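Local coordinates for serine protease inhibitor (Schistosoma haematobium, PDB 3STO), which probably inhibits serine endopeptidases and is a serpin of a parasitic blood fluke, at residues 210-215 against 220-225; 264-269 against 398-403. All coordinates share one frame; numbering follows the deposited sequence.

Contact 1: residues 210-215 against 220-225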
# COMPACT_ATOMS: atom_id res chain seq x y z
N GLU A 210 13.95 24.59 -5.31
CA GLU A 210 13.78 24.59 -6.75
C GLU A 210 12.28 24.63 -7.07
O GLU A 210 11.47 24.18 -6.27
CB GLU A 210 14.47 23.36 -7.34
CG GLU A 210 14.36 23.17 -8.85
CD GLU A 210 15.49 22.32 -9.43
OE1 GLU A 210 16.59 22.34 -8.83
OE2 GLU A 210 15.30 21.66 -10.48
N ASP A 211 11.92 25.17 -8.22
CA ASP A 211 10.53 25.20 -8.63
C ASP A 211 9.95 23.85 -9.01
O ASP A 211 10.61 23.06 -9.68
CB ASP A 211 10.32 26.20 -9.78
CG ASP A 211 9.89 27.56 -9.28
OD1 ASP A 211 10.11 27.85 -8.07
OD2 ASP A 211 9.34 28.33 -10.09
N PHE A 212 8.72 23.60 -8.59
CA PHE A 212 8.01 22.39 -9.00
C PHE A 212 6.73 22.80 -9.72
O PHE A 212 5.92 23.56 -9.18
CB PHE A 212 7.72 21.48 -7.79
CG PHE A 212 7.12 20.14 -8.15
CD1 PHE A 212 5.75 20.00 -8.35
CD2 PHE A 212 7.93 19.00 -8.26
CE1 PHE A 212 5.20 18.79 -8.68
CE2 PHE A 212 7.40 17.80 -8.57
CZ PHE A 212 6.02 17.68 -8.78
N TYR A 213 6.57 22.32 -10.95
CA TYR A 213 5.40 22.67 -11.73
C TYR A 213 4.26 21.73 -11.42
O TYR A 213 4.34 20.54 -11.71
CB TYR A 213 5.73 22.61 -13.23
CG TYR A 213 4.59 22.98 -14.18
CD1 TYR A 213 4.44 24.28 -14.64
CD2 TYR A 213 3.70 22.01 -14.66
CE1 TYR A 213 3.43 24.62 -15.54
CE2 TYR A 213 2.69 22.33 -15.56
CZ TYR A 213 2.56 23.64 -16.00
OH TYR A 213 1.57 23.99 -16.89
N ILE A 214 3.20 22.27 -10.83
CA ILE A 214 1.97 21.51 -10.56
C ILE A 214 0.97 21.60 -11.73
O ILE A 214 0.49 20.60 -12.21
CB ILE A 214 1.29 22.02 -9.30
CG1 ILE A 214 2.24 21.92 -8.11
CG2 ILE A 214 0.02 21.27 -9.05
CD1 ILE A 214 1.62 22.37 -6.80
N SER A 215 0.70 22.81 -12.19
CA SER A 215 -0.17 23.07 -13.32
C SER A 215 0.12 24.50 -13.81
O SER A 215 0.89 25.21 -13.17
CB SER A 215 -1.64 22.96 -12.88
OG SER A 215 -1.96 23.91 -11.88
N ILE A 220 5.26 25.54 -7.15
CA ILE A 220 5.71 25.68 -5.77
C ILE A 220 7.22 25.51 -5.69
O ILE A 220 7.91 25.12 -6.66
CB ILE A 220 5.02 24.70 -4.82
CG1 ILE A 220 5.24 23.26 -5.29
CG2 ILE A 220 3.54 25.02 -4.70
CD1 ILE A 220 4.85 22.24 -4.26
N THR A 221 7.72 25.83 -4.52
CA THR A 221 9.11 25.68 -4.22
C THR A 221 9.22 24.44 -3.34
O THR A 221 8.47 24.28 -2.39
CB THR A 221 9.63 26.94 -3.51
OG1 THR A 221 9.91 27.95 -4.49
CG2 THR A 221 10.89 26.64 -2.70
N VAL A 222 10.12 23.54 -3.71
CA VAL A 222 10.33 22.31 -3.00
C VAL A 222 11.79 22.22 -2.57
O VAL A 222 12.65 22.92 -3.11
CB VAL A 222 9.97 21.06 -3.87
CG1 VAL A 222 8.49 21.03 -4.17
CG2 VAL A 222 10.79 21.03 -5.16
N ASP A 223 12.07 21.36 -1.59
CA ASP A 223 13.44 21.02 -1.31
C ASP A 223 13.86 19.92 -2.28
O ASP A 223 13.35 18.81 -2.20
CB ASP A 223 13.61 20.60 0.13
CG ASP A 223 13.37 21.75 1.10
OD1 ASP A 223 14.00 22.83 0.95
OD2 ASP A 223 12.56 21.57 2.03
N MSE A 224 14.75 20.26 -3.21
CA MSE A 224 15.12 19.37 -4.31
C MSE A 224 16.44 18.63 -4.01
O MSE A 224 17.49 19.24 -3.85
CB MSE A 224 15.19 20.16 -5.62
CG MSE A 224 15.34 19.33 -6.91
SE MSE A 224 13.65 18.35 -7.43
CE MSE A 224 12.73 19.84 -8.38
N MSE A 225 16.38 17.31 -3.91
CA MSE A 225 17.56 16.49 -3.72
C MSE A 225 18.15 16.21 -5.07
O MSE A 225 17.43 16.15 -6.08
CB MSE A 225 17.23 15.18 -3.01
CG MSE A 225 16.32 15.39 -1.80
SE MSE A 225 15.98 13.73 -0.80
CE MSE A 225 15.09 12.63 -2.19
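The carboxylate arm of Glu210 lies across selenomethionine Met224, with Glu210 CG 3.7 Å from the Met224 methyl CE and Glu210 CB equally close to Met224 CB. Because Met224 is bent at both chi2 (73°) and chi3 (83°), its CE folds back against the glutamate stem. Phe212, on the same face of the hairpin, sets its CB against Val222 CG1 at 3.7 Å and against Ile220 CG1, while its ring runs on to Pro402. Beyond it, Ile214 CD1 meets Ile220 CG2 at 3.9 Å. On the other face Asp211 and Thr221 form the non-hydrogen-bonded pair between two hydrogen-bonded ones. Glu210 and Val222 exchange two backbone bonds, Val222 N to Glu210 O being nearly straight (169° at the hydrogen); Phe212 and Ile220 exchange another two, with Ile220 N to Phe212 O at 2.9 Å. The antiparallel pairing of strands 208-215 and 218-236 is interrupted near the turn by a classic beta bulge, where Ile214 and Ser215 both face Arg218. Phe212, Ile214, Ile220 and Val222 thus form an apolar patch packed against Asn401 and Pro402, while Glu210 takes its charge to salt bridges with Arg208 and Arg294; Asp211 and Thr221 make the other face polar.

Contact 2: residues 264-269 against 398-403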
# COMPACT_ATOMS: atom_id res chain seq x y z
N TRP A 264 2.87 18.72 -18.89
CA TRP A 264 1.44 19.07 -18.81
C TRP A 264 0.51 17.88 -18.54
O TRP A 264 -0.57 18.09 -18.04
CB TRP A 264 0.97 19.82 -20.06
CG TRP A 264 1.72 21.10 -20.36
CD1 TRP A 264 1.59 22.30 -19.72
CD2 TRP A 264 2.67 21.30 -21.41
NE1 TRP A 264 2.42 23.23 -20.30
CE2 TRP A 264 3.10 22.64 -21.33
CE3 TRP A 264 3.22 20.46 -22.38
CZ2 TRP A 264 4.06 23.15 -22.18
CZ3 TRP A 264 4.15 20.97 -23.23
CH2 TRP A 264 4.56 22.31 -23.13
N SER A 265 0.95 16.67 -18.89
CA SER A 265 0.14 15.45 -18.86
C SER A 265 0.84 14.24 -18.22
O SER A 265 2.04 14.06 -18.35
CB SER A 265 -0.27 15.07 -20.27
OG SER A 265 -0.90 13.80 -20.28
N LEU A 266 0.09 13.40 -17.53
CA LEU A 266 0.62 12.18 -16.97
C LEU A 266 0.90 11.13 -18.07
O LEU A 266 1.71 10.22 -17.89
CB LEU A 266 -0.34 11.62 -15.95
CG LEU A 266 -0.19 11.91 -14.47
CD1 LEU A 266 0.90 12.86 -14.15
CD2 LEU A 266 -1.53 12.36 -13.88
N ASN A 267 0.25 11.26 -19.23
CA ASN A 267 0.48 10.32 -20.32
C ASN A 267 0.16 8.87 -19.90
O ASN A 267 -0.79 8.65 -19.14
CB ASN A 267 1.92 10.46 -20.85
CG ASN A 267 2.13 11.75 -21.66
OD1 ASN A 267 1.17 12.35 -22.18
ND2 ASN A 267 3.39 12.19 -21.78
N GLY A 268 0.94 7.90 -20.37
CA GLY A 268 0.70 6.49 -20.04
C GLY A 268 1.02 6.13 -18.61
O GLY A 268 0.83 5.01 -18.18
N ALA A 269 1.51 7.10 -17.85
CA ALA A 269 1.96 6.84 -16.50
C ALA A 269 0.79 6.39 -15.63
O ALA A 269 0.98 5.71 -14.63
CB ALA A 269 2.64 8.05 -15.91
N LYS A 398 0.72 8.48 -6.62
CA LYS A 398 0.81 9.58 -7.56
C LYS A 398 1.11 10.87 -6.77
O LYS A 398 0.41 11.23 -5.81
CB LYS A 398 -0.48 9.70 -8.37
CG LYS A 398 -0.47 10.91 -9.30
CD LYS A 398 -1.74 11.00 -10.11
CE LYS A 398 -2.93 11.36 -9.24
NZ LYS A 398 -3.99 12.00 -10.06
N VAL A 399 2.16 11.56 -7.17
CA VAL A 399 2.55 12.80 -6.50
C VAL A 399 2.36 14.01 -7.42
O VAL A 399 3.12 14.24 -8.36
CB VAL A 399 3.99 12.74 -5.97
CG1 VAL A 399 4.28 13.96 -5.16
CG2 VAL A 399 4.20 11.46 -5.12
N MSE A 400 1.31 14.76 -7.14
CA MSE A 400 1.00 15.96 -7.91
C MSE A 400 1.49 17.22 -7.22
O MSE A 400 1.88 18.19 -7.85
CB MSE A 400 -0.51 16.07 -8.09
CG MSE A 400 -1.01 15.34 -9.30
SE MSE A 400 -2.94 15.60 -9.54
CE MSE A 400 -3.11 14.55 -11.17
N ASN A 401 1.44 17.18 -5.89
CA ASN A 401 1.74 18.30 -5.07
C ASN A 401 2.57 17.81 -3.91
O ASN A 401 2.01 17.39 -2.88
CB ASN A 401 0.44 18.93 -4.56
CG ASN A 401 0.63 20.33 -3.97
OD1 ASN A 401 1.75 20.74 -3.62
ND2 ASN A 401 -0.45 21.08 -3.88
N PRO A 402 3.90 17.87 -4.05
CA PRO A 402 4.79 17.46 -2.94
C PRO A 402 4.68 18.46 -1.81
O PRO A 402 4.68 19.66 -2.04
CB PRO A 402 6.19 17.48 -3.56
CG PRO A 402 6.03 18.04 -4.99
CD PRO A 402 4.62 18.50 -5.17
N VAL A 403 4.55 17.97 -0.59
CA VAL A 403 4.42 18.87 0.56
C VAL A 403 4.67 18.06 1.83
O VAL A 403 5.51 17.14 1.80
CB VAL A 403 3.07 19.67 0.61
CG1 VAL A 403 3.18 20.95 -0.22
CG2 VAL A 403 1.90 18.82 0.11
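A turn between strand 253-260 and helix 269-273 of the serpin fold meets the end of strand 392-399 through one leucine branch. Leu266 CD2 sits 3.8 Å from CE of selenomethionine Met400 and 4.0 Å from CD of Lys398, crossing both side chains at about a right angle. Met400 reaches it with a chain fully extended beyond CG (chi2 -177°, chi3 179°), which puts the terminal methyl rather than the selenium against the leucine. Lys398 offers the middle of its aliphatic stem; the chain then bends at chi3 (69°), and NZ is hydrogen-bonded to the carbonyl O of Phe34. The leucine opens a type II' beta turn, Leu266 to Ala269, closed by Ala269 N to Leu266 O at 3.1 Å. Overlapping its start is an ST turn, in which Ser265 OG accepts from Asn267 N at 3.0 Å, so two local bonds, one to Ser265 OG and one to Leu266 O, shape the backbone around Leu266. Ile382 of strand 381-387, the antiparallel neighbour of strand 392-399, touches both Leu266 and Lys398, and Pro380 touches Leu266 and Met400. Past the strand end, Asn38 OD1 accepts from the backbone N of both Met400 and Asn401.

In the fold
The two contacts lie about 13 Å apart between centres, on the same side of the chain's centre, and follow one another in sequence: the 210-215/220-225 hairpin closes before the 264-269 turn opens contact 2. Strand 218-236 pairs with 241-247, which leads through 253-260 and 381-387 to 392-399, so neighbouring strands connect both sites. They also touch directly. Phe212 CE1 approaches Met400 O at 3.5 Å, Ile220 CD1 reaches Pro402 O at 3.4 Å, and Tyr213 OH comes 3.3 Å from Trp264 CD1. The chain's last modelled residues thereby pack against the hairpin, joining the C-terminal end to this strand-rich part of the serpin fold.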